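Long-range contacts in EcmrR transcriptional regulator (Escherichia coli, PDB 6WL5), which is a multidrug-sensing transcriptional regulator of the MerR family whose C-terminal, GyrI-like domain binds cetyl-trimethyl-ammonium and probably senses such cationic drugs: residues P12-Y17 and C74-D79; P52-T57 and S130-Y135; S18-V23 and N68-F73. All coordinates share one frame; numbering follows the deposited sequence.

Contact 1. Residues P12-Y17 and C74-D79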
loop_
_atom_site.group_PDB
_atom_site.type_symbol
_atom_site.label_atom_id
_atom_site.label_comp_id
_atom_site.label_asym_id
_atom_site.label_seq_id
_atom_site.Cartn_x
_atom_site.Cartn_y
_atom_site.Cartn_z
ATOM N N PRO A 12 -8.267 -0.815 10.816
ATOM C CA PRO A 12 -7.641 -0.956 12.135
ATOM C C PRO A 12 -6.124 -1.029 12.042
ATOM O O PRO A 12 -5.536 -1.260 10.976
ATOM C CB PRO A 12 -8.203 -2.278 12.666
ATOM C CG PRO A 12 -9.203 -2.749 11.642
ATOM C CD PRO A 12 -8.998 -2.029 10.394
ATOM N N GLU A 13 -5.489 -0.836 13.195
ATOM C CA GLU A 13 -4.044 -1.008 13.264
ATOM C C GLU A 13 -3.645 -2.439 12.914
ATOM O O GLU A 13 -4.402 -3.399 13.097
ATOM C CB GLU A 13 -3.514 -0.584 14.636
ATOM C CG GLU A 13 -3.692 -1.577 15.728
ATOM C CD GLU A 13 -3.080 -1.105 17.023
ATOM O OE1 GLU A 13 -2.704 -1.978 17.802
ATOM O OE2 GLU A 13 -2.968 0.117 17.261
ATOM N N CYS A 14 -2.439 -2.569 12.375
ATOM C CA CYS A 14 -1.884 -3.876 12.060
ATOM C C CYS A 14 -0.394 -3.882 12.340
ATOM O O CYS A 14 0.254 -2.838 12.375
ATOM C CB CYS A 14 -2.128 -4.249 10.603
ATOM S SG CYS A 14 -1.432 -3.110 9.380
ATOM N N ILE A 15 0.135 -5.083 12.571
ATOM C CA ILE A 15 1.566 -5.316 12.681
ATOM C C ILE A 15 2.036 -5.713 11.301
ATOM O O ILE A 15 1.389 -6.540 10.642
ATOM C CB ILE A 15 1.864 -6.459 13.661
ATOM C CG1 ILE A 15 1.201 -6.208 15.013
ATOM C CG2 ILE A 15 3.388 -6.679 13.789
ATOM C CD1 ILE A 15 1.201 -7.441 15.901
ATOM N N VAL A 16 3.149 -5.130 10.862
ATOM C CA VAL A 16 3.721 -5.439 9.567
ATOM C C VAL A 16 5.220 -5.670 9.704
ATOM O O VAL A 16 5.876 -5.183 10.628
ATOM C CB VAL A 16 3.486 -4.311 8.532
ATOM C CG1 VAL A 16 2.012 -3.996 8.404
ATOM C CG2 VAL A 16 4.305 -3.043 8.842
ATOM N N TYR A 17 5.773 -6.366 8.718
ATOM C CA TYR A 17 7.169 -6.184 8.366
ATOM C C TYR A 17 7.231 -5.213 7.206
ATOM O O TYR A 17 6.261 -5.081 6.452
ATOM C CB TYR A 17 7.898 -7.492 8.076
ATOM C CG TYR A 17 7.449 -8.330 6.919
ATOM C CD1 TYR A 17 7.874 -8.066 5.622
ATOM C CD2 TYR A 17 6.638 -9.435 7.133
ATOM C CE1 TYR A 17 7.482 -8.890 4.565
ATOM C CE2 TYR A 17 6.248 -10.242 6.095
ATOM C CZ TYR A 17 6.660 -9.962 4.826
ATOM O OH TYR A 17 6.250 -10.813 3.844
ATOM N N CYS A 74 4.977 -2.699 3.016
ATOM C CA CYS A 74 4.465 -3.294 4.247
ATOM C C CYS A 74 3.648 -4.549 3.981
ATOM O O CYS A 74 2.885 -4.627 3.026
ATOM C CB CYS A 74 3.544 -2.304 4.965
ATOM S SG CYS A 74 4.289 -0.738 5.425
ATOM N N GLU A 75 3.804 -5.538 4.841
ATOM C CA GLU A 75 2.989 -6.729 4.757
ATOM C C GLU A 75 2.573 -7.118 6.160
ATOM O O GLU A 75 3.411 -7.265 7.052
ATOM C CB GLU A 75 3.782 -7.834 4.038
ATOM C CG GLU A 75 2.964 -9.013 3.617
ATOM C CD GLU A 75 3.499 -9.723 2.371
ATOM O OE1 GLU A 75 2.712 -10.528 1.828
ATOM O OE2 GLU A 75 4.701 -9.536 1.974
ATOM N N ALA A 76 1.277 -7.304 6.342
ATOM C CA ALA A 76 0.726 -7.553 7.669
ATOM C C ALA A 76 0.923 -8.994 8.119
ATOM O O ALA A 76 0.647 -9.948 7.372
ATOM C CB ALA A 76 -0.765 -7.221 7.690
ATOM N N VAL A 77 1.317 -9.140 9.389
ATOM C CA VAL A 77 1.565 -10.424 10.025
ATOM C C VAL A 77 0.783 -10.502 11.336
ATOM O O VAL A 77 0.322 -9.503 11.880
ATOM C CB VAL A 77 3.070 -10.669 10.296
ATOM C CG1 VAL A 77 3.861 -10.809 8.997
ATOM C CG2 VAL A 77 3.623 -9.556 11.157
ATOM N N ASN A 78 0.621 -11.726 11.835
ATOM C CA ASN A 78 -0.140 -11.877 13.072
ATOM C C ASN A 78 0.669 -11.489 14.306
ATOM O O ASN A 78 0.088 -11.052 15.301
ATOM C CB ASN A 78 -0.683 -13.298 13.225
ATOM C CG ASN A 78 -1.814 -13.592 12.258
ATOM O OD1 ASN A 78 -2.649 -12.756 11.983
ATOM N ND2 ASN A 78 -1.835 -14.808 11.744
ATOM N N ASP A 79 1.991 -11.625 14.282
ATOM C CA ASP A 79 2.765 -11.152 15.421
ATOM C C ASP A 79 4.124 -10.622 15.005
ATOM O O ASP A 79 4.611 -10.867 13.899
ATOM C CB ASP A 79 2.933 -12.241 16.476
ATOM C CG ASP A 79 1.647 -12.944 16.810
ATOM O OD1 ASP A 79 1.199 -13.769 15.985
ATOM O OD2 ASP A 79 1.106 -12.663 17.891
HETATM O O HOH W 1 -1.399 -7.548 12.335
#

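Contact 2. Residues P52-T57 and S130-Y135. With 16A (cetyl-trimethyl-ammonium), chain F; 16A (cetyl-trimethyl-ammonium), chain E.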
loop_
_atom_site.group_PDB
_atom_site.type_symbol
_atom_site.label_atom_id
_atom_site.label_comp_id
_atom_site.label_asym_id
_atom_site.label_seq_id
_atom_site.Cartn_x
_atom_site.Cartn_y
_atom_site.Cartn_z
ATOM N N PRO A 52 -7.609 -12.161 6.356
ATOM C CA PRO A 52 -7.107 -11.865 5.007
ATOM C C PRO A 52 -5.791 -11.104 5.020
ATOM O O PRO A 52 -5.465 -10.428 6.001
ATOM C CB PRO A 52 -8.180 -10.954 4.403
ATOM C CG PRO A 52 -8.993 -10.475 5.553
ATOM C CD PRO A 52 -8.844 -11.430 6.679
ATOM N N ALA A 53 -5.071 -11.204 3.903
ATOM C CA ALA A 53 -3.821 -10.513 3.726
ATOM C C ALA A 53 -4.047 -8.997 3.712
ATOM O O ALA A 53 -5.112 -8.492 3.338
ATOM C CB ALA A 53 -3.195 -10.928 2.391
ATOM N N TYR A 54 -3.002 -8.259 4.069
ATOM C CA TYR A 54 -2.991 -6.806 3.886
ATOM C C TYR A 54 -1.558 -6.416 3.542
ATOM O O TYR A 54 -0.680 -6.398 4.407
ATOM C CB TYR A 54 -3.482 -6.093 5.136
ATOM C CG TYR A 54 -3.689 -4.586 5.037
ATOM C CD1 TYR A 54 -3.971 -3.954 3.837
ATOM C CD2 TYR A 54 -3.626 -3.791 6.184
ATOM C CE1 TYR A 54 -4.186 -2.571 3.772
ATOM C CE2 TYR A 54 -3.820 -2.420 6.129
ATOM C CZ TYR A 54 -4.098 -1.805 4.926
ATOM O OH TYR A 54 -4.277 -0.409 4.936
ATOM N N CYS A 55 -1.324 -6.140 2.271
ATOM C CA CYS A 55 0.010 -5.941 1.718
ATOM C C CYS A 55 -0.048 -4.639 0.949
ATOM O O CYS A 55 -0.862 -4.509 0.043
ATOM C CB CYS A 55 0.336 -7.097 0.780
ATOM S SG CYS A 55 1.906 -6.892 -0.076
ATOM N N PHE A 56 0.768 -3.657 1.340
ATOM C CA PHE A 56 0.537 -2.317 0.819
ATOM C C PHE A 56 1.811 -1.495 0.853
ATOM O O PHE A 56 2.741 -1.747 1.641
ATOM C CB PHE A 56 -0.554 -1.574 1.613
ATOM C CG PHE A 56 -0.280 -1.475 3.081
ATOM C CD1 PHE A 56 -0.605 -2.528 3.922
ATOM C CD2 PHE A 56 0.284 -0.335 3.639
ATOM C CE1 PHE A 56 -0.366 -2.477 5.294
ATOM C CE2 PHE A 56 0.509 -0.256 5.021
ATOM C CZ PHE A 56 0.170 -1.336 5.851
ATOM N N THR A 57 1.857 -0.525 -0.043
ATOM C CA THR A 57 2.904 0.479 -0.049
ATOM C C THR A 57 2.363 1.744 0.611
ATOM O O THR A 57 1.277 2.217 0.270
ATOM C CB THR A 57 3.332 0.806 -1.479
ATOM O OG1 THR A 57 3.875 -0.381 -2.063
ATOM C CG2 THR A 57 4.375 1.952 -1.523
ATOM N N SER A 130 -0.068 9.270 4.998
ATOM C CA SER A 130 0.442 8.763 3.725
ATOM C C SER A 130 -0.570 7.862 3.021
ATOM O O SER A 130 -1.089 6.925 3.635
ATOM C CB SER A 130 1.692 7.958 4.036
ATOM O OG SER A 130 2.641 8.786 4.656
ATOM N N PRO A 131 -0.850 8.095 1.733
ATOM C CA PRO A 131 -1.646 7.135 0.960
ATOM C C PRO A 131 -1.086 5.722 1.025
ATOM O O PRO A 131 0.125 5.517 1.072
ATOM C CB PRO A 131 -1.580 7.708 -0.464
ATOM C CG PRO A 131 -1.436 9.230 -0.222
ATOM C CD PRO A 131 -0.483 9.287 0.929
ATOM N N ARG A 132 -1.993 4.750 1.040
ATOM C CA ARG A 132 -1.646 3.333 0.977
ATOM C C ARG A 132 -2.148 2.720 -0.321
ATOM O O ARG A 132 -3.242 3.048 -0.798
ATOM C CB ARG A 132 -2.287 2.581 2.149
ATOM C CG ARG A 132 -2.202 3.260 3.504
ATOM C CD ARG A 132 -2.634 2.375 4.645
ATOM N NE ARG A 132 -2.414 3.061 5.911
ATOM C CZ ARG A 132 -2.757 2.561 7.087
ATOM N NH1 ARG A 132 -3.344 1.368 7.139
ATOM N NH2 ARG A 132 -2.564 3.266 8.200
ATOM N N GLU A 133 -1.334 1.820 -0.880
ATOM C CA GLU A 133 -1.628 1.156 -2.145
ATOM C C GLU A 133 -1.621 -0.331 -1.845
ATOM O O GLU A 133 -0.561 -0.923 -1.655
ATOM C CB GLU A 133 -0.544 1.536 -3.161
ATOM C CG GLU A 133 -0.684 0.981 -4.557
ATOM C CD GLU A 133 0.366 1.648 -5.447
ATOM O OE1 GLU A 133 0.035 2.698 -6.011
ATOM O OE2 GLU A 133 1.521 1.140 -5.510
ATOM N N SER A 134 -2.805 -0.928 -1.743
ATOM C CA SER A 134 -2.993 -2.268 -1.209
ATOM C C SER A 134 -3.169 -3.256 -2.362
ATOM O O SER A 134 -4.168 -3.189 -3.097
ATOM C CB SER A 134 -4.240 -2.261 -0.323
ATOM O OG SER A 134 -4.487 -3.547 0.205
ATOM N N TYR A 135 -2.247 -4.225 -2.453
ATOM C CA TYR A 135 -2.178 -5.157 -3.572
ATOM C C TYR A 135 -3.034 -6.371 -3.237
ATOM O O TYR A 135 -2.789 -7.048 -2.231
ATOM C CB TYR A 135 -0.722 -5.594 -3.808
ATOM C CG TYR A 135 0.151 -4.357 -3.963
ATOM C CD1 TYR A 135 0.036 -3.550 -5.067
ATOM C CD2 TYR A 135 1.047 -3.992 -2.971
ATOM C CE1 TYR A 135 0.793 -2.381 -5.190
ATOM C CE2 TYR A 135 1.809 -2.861 -3.085
ATOM C CZ TYR A 135 1.671 -2.042 -4.178
ATOM O OH TYR A 135 2.449 -0.902 -4.234
HETATM C C1 16A F . 8.898 -15.127 -16.036
HETATM C C2 16A F . 7.981 -13.980 -15.717
HETATM C C3 16A F . 8.403 -13.540 -14.328
HETATM C C4 16A F . 7.238 -12.918 -13.614
HETATM C C5 16A F . 7.659 -12.657 -12.189
HETATM C C6 16A F . 6.459 -12.736 -11.287
HETATM C C7 16A F . 6.879 -12.507 -9.864
HETATM C C8 16A F . 5.685 -12.404 -8.969
HETATM C C9 16A F . 6.106 -12.186 -7.528
HETATM C C10 16A F . 4.963 -11.535 -6.795
HETATM C C11 16A F . 5.342 -10.795 -5.505
HETATM C C12 16A F . 4.069 -9.991 -5.207
HETATM C C13 16A F . 3.966 -9.287 -3.861
HETATM C C14 16A F . 2.515 -8.883 -3.482
HETATM C C15 16A F . 1.977 -9.856 -2.439
HETATM C C16 16A F . 0.774 -10.720 -2.808
HETATM N N1 16A F . -0.265 -10.690 -1.756
HETATM C C17 16A F . -1.084 -9.478 -1.867
HETATM C C18 16A F . -1.109 -11.868 -1.970
HETATM C C19 16A F . 0.247 -10.745 -0.379
HETATM C C1 16A E . -4.088 19.719 -1.108
HETATM C C2 16A E . -3.111 18.569 -1.297
HETATM C C3 16A E . -2.778 18.344 -2.770
HETATM C C4 16A E . -2.304 16.924 -3.094
HETATM C C5 16A E . -1.668 16.153 -1.935
HETATM C C6 16A E . -0.967 14.903 -2.457
HETATM C C7 16A E . 0.044 14.284 -1.509
HETATM C C8 16A E . 0.812 13.210 -2.270
HETATM C C9 16A E . 0.789 11.905 -1.521
HETATM C C10 16A E . 2.087 11.104 -1.638
HETATM C C11 16A E . 2.551 10.779 -3.052
HETATM C C12 16A E . 1.651 9.794 -3.787
HETATM C C13 16A E . 2.455 9.166 -4.928
HETATM C C14 16A E . 1.724 7.955 -5.474
HETATM C C15 16A E . 2.381 7.442 -6.744
HETATM C C16 16A E . 1.749 6.123 -7.087
HETATM N N1 16A E . 2.158 5.620 -8.409
HETATM C C17 16A E . 3.620 5.585 -8.595
HETATM C C18 16A E . 1.590 4.263 -8.439
HETATM C C19 16A E . 1.475 6.361 -9.472
HETATM O O HOH W 2 -3.584 -6.171 0.320
#

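Contact 3. Residues S18-V23 and N68-F73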
loop_
_atom_site.group_PDB
_atom_site.type_symbol
_atom_site.label_atom_id
_atom_site.label_comp_id
_atom_site.label_asym_id
_atom_site.label_seq_id
_atom_site.Cartn_x
_atom_site.Cartn_y
_atom_site.Cartn_z
ATOM N N SER A 18 8.342 -4.476 7.121
ATOM C CA SER A 18 8.392 -3.337 6.216
ATOM C C SER A 18 9.834 -2.985 5.855
ATOM O O SER A 18 10.779 -3.301 6.591
ATOM C CB SER A 18 7.696 -2.133 6.864
ATOM O OG SER A 18 8.414 -1.718 8.025
ATOM N N LYS A 19 9.994 -2.361 4.695
ATOM C CA LYS A 19 11.264 -1.795 4.290
ATOM C C LYS A 19 10.991 -0.507 3.535
ATOM O O LYS A 19 10.069 -0.445 2.733
ATOM C CB LYS A 19 12.084 -2.772 3.413
ATOM C CG LYS A 19 13.521 -2.320 3.212
ATOM C CD LYS A 19 14.398 -3.429 2.663
ATOM C CE LYS A 19 15.812 -2.950 2.353
ATOM N NZ LYS A 19 16.689 -4.112 1.997
ATOM N N ARG A 20 11.778 0.526 3.815
ATOM C CA ARG A 20 11.584 1.845 3.238
ATOM C C ARG A 20 12.729 2.179 2.292
ATOM O O ARG A 20 13.890 1.812 2.541
ATOM C CB ARG A 20 11.499 2.892 4.353
ATOM C CG ARG A 20 11.077 4.250 3.866
ATOM C CD ARG A 20 10.531 5.053 5.028
ATOM N NE ARG A 20 10.254 6.434 4.662
ATOM C CZ ARG A 20 9.730 7.300 5.506
ATOM N NH1 ARG A 20 9.424 6.892 6.743
ATOM N NH2 ARG A 20 9.488 8.552 5.137
ATOM N N PHE A 21 12.388 2.862 1.206
ATOM C CA PHE A 21 13.283 3.073 0.078
ATOM C C PHE A 21 13.027 4.452 -0.535
ATOM O O PHE A 21 11.898 4.934 -0.530
ATOM C CB PHE A 21 13.013 2.122 -1.117
ATOM C CG PHE A 21 13.014 0.665 -0.812
ATOM C CD1 PHE A 21 14.186 -0.055 -0.928
ATOM C CD2 PHE A 21 11.838 -0.014 -0.537
ATOM C CE1 PHE A 21 14.217 -1.416 -0.701
ATOM C CE2 PHE A 21 11.859 -1.390 -0.335
ATOM C CZ PHE A 21 13.050 -2.083 -0.400
ATOM N N ILE A 22 14.056 5.036 -1.149
ATOM C CA ILE A 22 13.899 6.065 -2.176
ATOM C C ILE A 22 14.076 5.381 -3.528
ATOM O O ILE A 22 15.168 4.870 -3.825
ATOM C CB ILE A 22 14.956 7.174 -2.048
ATOM C CG1 ILE A 22 14.975 7.819 -0.667
ATOM C CG2 ILE A 22 14.729 8.233 -3.122
ATOM C CD1 ILE A 22 13.645 8.441 -0.318
ATOM N N VAL A 23 13.042 5.419 -4.368
ATOM C CA VAL A 23 13.064 4.653 -5.612
ATOM C C VAL A 23 13.035 5.531 -6.861
ATOM O O VAL A 23 12.341 6.562 -6.894
ATOM C CB VAL A 23 11.934 3.603 -5.652
ATOM C CG1 VAL A 23 12.105 2.609 -4.527
ATOM C CG2 VAL A 23 10.557 4.278 -5.627
ATOM N N ASN A 68 11.760 9.260 -8.033
ATOM C CA ASN A 68 12.479 9.603 -6.816
ATOM C C ASN A 68 11.520 9.604 -5.618
ATOM O O ASN A 68 11.492 10.543 -4.819
ATOM C CB ASN A 68 13.200 10.959 -6.968
ATOM C CG ASN A 68 14.245 11.159 -5.925
ATOM O OD1 ASN A 68 15.043 10.259 -5.663
ATOM N ND2 ASN A 68 14.297 12.360 -5.349
ATOM N N MET A 69 10.727 8.530 -5.493
ATOM C CA MET A 69 9.673 8.452 -4.489
ATOM C C MET A 69 10.161 7.823 -3.195
ATOM O O MET A 69 10.967 6.880 -3.199
ATOM C CB MET A 69 8.504 7.619 -5.033
ATOM C CG MET A 69 7.851 8.205 -6.259
ATOM S SD MET A 69 6.559 7.116 -6.902
ATOM C CE MET A 69 7.437 5.676 -7.476
ATOM N N ASP A 70 9.618 8.339 -2.079
ATOM C CA ASP A 70 9.817 7.796 -0.736
ATOM C C ASP A 70 8.681 6.815 -0.461
ATOM O O ASP A 70 7.535 7.225 -0.227
ATOM C CB ASP A 70 9.843 8.936 0.285
ATOM C CG ASP A 70 10.205 8.480 1.694
ATOM O OD1 ASP A 70 10.285 7.256 1.985
ATOM O OD2 ASP A 70 10.389 9.394 2.533
ATOM N N VAL A 71 8.998 5.504 -0.506
ATOM C CA VAL A 71 7.995 4.464 -0.406
ATOM C C VAL A 71 8.385 3.485 0.679
ATOM O O VAL A 71 9.566 3.265 0.936
ATOM C CB VAL A 71 7.836 3.727 -1.757
ATOM C CG1 VAL A 71 7.254 4.683 -2.781
ATOM C CG2 VAL A 71 9.150 3.039 -2.233
ATOM N N GLU A 72 7.382 2.875 1.303
ATOM C CA GLU A 72 7.595 1.882 2.349
ATOM C C GLU A 72 6.700 0.679 2.075
ATOM O O GLU A 72 5.468 0.784 2.122
ATOM C CB GLU A 72 7.340 2.487 3.728
ATOM C CG GLU A 72 7.701 1.571 4.872
ATOM C CD GLU A 72 7.714 2.298 6.204
ATOM O OE1 GLU A 72 6.853 3.189 6.362
ATOM O OE2 GLU A 72 8.564 1.973 7.079
ATOM N N PHE A 73 7.323 -0.455 1.756
ATOM C CA PHE A 73 6.580 -1.673 1.535
ATOM C C PHE A 73 6.233 -2.299 2.870
ATOM O O PHE A 73 7.122 -2.499 3.715
ATOM C CB PHE A 73 7.400 -2.681 0.752
ATOM C CG PHE A 73 6.680 -3.943 0.541
ATOM C CD1 PHE A 73 5.637 -4.005 -0.349
ATOM C CD2 PHE A 73 6.978 -5.051 1.308
ATOM C CE1 PHE A 73 4.958 -5.192 -0.552
ATOM C CE2 PHE A 73 6.323 -6.260 1.099
ATOM C CZ PHE A 73 5.300 -6.318 0.176
HETATM O O HOH W 3 10.413 0.127 7.196
HETATM O O HOH W 4 9.615 4.310 8.189
#

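Contact 1. Residues P12-Y17 and C74-D79
Tyr17 and Glu75 are paired across two antiparallel strands, and their side chains run out together on one face of the sheet. The CB of Glu75 sits over one face of the Tyr17 ring, 4.0 Å from its centroid in a CH-pi contact. Glu75 CG lies anti to the backbone N (chi1 -167°) and the chain is extended beyond it, carrying the carboxylate along the tyrosine until OE2 is 2.7 Å from Tyr17 OH, a weak hydrogen bond. At the edge of that ring, Val77 CG1 packs 3.6 Å from Tyr17 CD2. Glu75 lines one of the cetyl-trimethyl-ammonium pockets of this GyrI-like domain, in whose antiparallel sheet these strands are neighbours, while Ile36 and Val40 of helix 34-43 meet the tyrosine. On the face that carries Val16, its CG2 packs against Cys74 CB at 4.0 Å, and Phe56 of strand 55-59 touches both. Behind the side chains, Tyr17 and Glu75 form a hydrogen-bonded pair, Glu75 N donating to Tyr17 O at 3.0 Å. Farther along, Val77 N bonds Ile15 O at 2.9 Å, and a water, accepting from Ile15 N and donating to Val77 O, bridges where the strands part.

Contact 2. Residues P52-T57 and S130-Y135
With CG of Tyr135 opposite its own carbonyl carbon (chi1 -53°) and OG1 of Thr57 turned the same way (chi1 -63°), the phenol and the threonine hydroxyl meet across the strands, OG1 lying in the ring plane at its edge, 2.6 Å from Tyr135 OH. The strands are antiparallel neighbours in the sheet of the GyrI-like domain, and Thr57 and Glu133 form a hydrogen-bonded pair joined in both directions. Tyr135 OH also donates to Glu133 OE2 at 2.6 Å, using the anti lone pair of that oxygen, so the phenol oxygen sits between a hydroxyl and a carboxylate. Tyr29 bonds Thr57 OG1 in turn, while Tyr59 and Tyr113 bond the two oxygens of Glu133, a buried network that fixes the carboxylate beside a bound cation: Glu133 OE1 is 3.3 Å from methyl C18 of one cetyl-trimethyl-ammonium. The tail of this detergent passes Pro131, whose CG touches it. A second molecule packs its chain against Cys55 SG.

On the other face of the sheet, CD1 of Phe56 lies over the centre of one face of the Tyr54 ring, 3.5 Å above its plane. Arg132, extended from CG to NE, runs alongside Phe56 with its guanidinium plane only 13° from the ring, and crosses Tyr54 to give an in-plane NH1 bond of 3.0 Å to Tyr54 OH. Pro93 O accepts a hydrogen bond from NH2 and Gln153 bonds the same tyrosine oxygen, so the guanidinium has a partner at NH1 and another at NH2, and the tyrosine oxygen has two partners. Between the backbones near Cys55 and Tyr135, a water accepts hydrogen bonds from Cys55 N and Ser134 OG and donates one to Tyr135 O at 2.8 Å.

Contact 3. Residues S18-V23 and N68-F73
Residues 18-23 and 69-73 run antiparallel at 163°, their axes 4.6 Å apart, with Lys19-Phe73, Phe21-Val71 and Val23-Met69 as successive hydrogen-bonded pairs. Arg20 reaches diagonally past its direct partner Glu72 to Asp70 and grips it side-on: NE meets the syn lone pair of OD1 at 2.8 Å, and NH2 meets OD2 at 2.9 Å. Both oxygens lie near the guanidinium plane, although the carboxylate is turned 35° from it. Asp70 CG stands opposite the backbone N (chi1 -173°), which swings the carboxylate toward the arginine. A lysine in place of Asp70 would probably leave the guanidinium without its mate and set two positive charges against each other. The two strands are antiparallel neighbours, distant in sequence, in the sheet of the GyrI-like domain, and the pairing ends in a G1 beta bulge, where Asn68 and Met69 both face Val23. Over the other face, Val23 CG1 packs on Val71 CG2 at 3.8 Å and Val23 CG2 touches Met69 CE, with Tyr29 of helix 26-31 covering the two valines. Met69 also touches a bound cetyl-trimethyl-ammonium. Back on the arginine's face, Glu72 OE2 accepts hydrogen bonds from two waters, one shared with Ser18 OG and the other accepting a hydrogen bond from Arg20 NH1. His60 bonds the second oxygen of Glu72, and Gln90 bonds both Ser18 OG and Glu72 OE2.

Overall arrangement
Contacts 1 and 3 are two lengths of one strand pair, 7-23 with 69-77, their centres about 17 Å apart; contact 2 adds the neighbouring strand 55-59 and carries the sheet on to 132-137. Its centre lies about 10 Å from that of contact 1 and about 13 Å from that of contact 3. Cys74 N to Phe56 O, at 2.8 Å, is a probable hydrogen bond joining contacts 1 and 2, while Cys55 SG packs 3.5 Å from Phe73 CZ between contacts 2 and 3. Cetyl-trimethyl-ammonium ties them further: Glu75 of contact 1 shares one pocket with Cys55 and Tyr135, and Met69 of contact 3 shares another with Pro131 and Glu133.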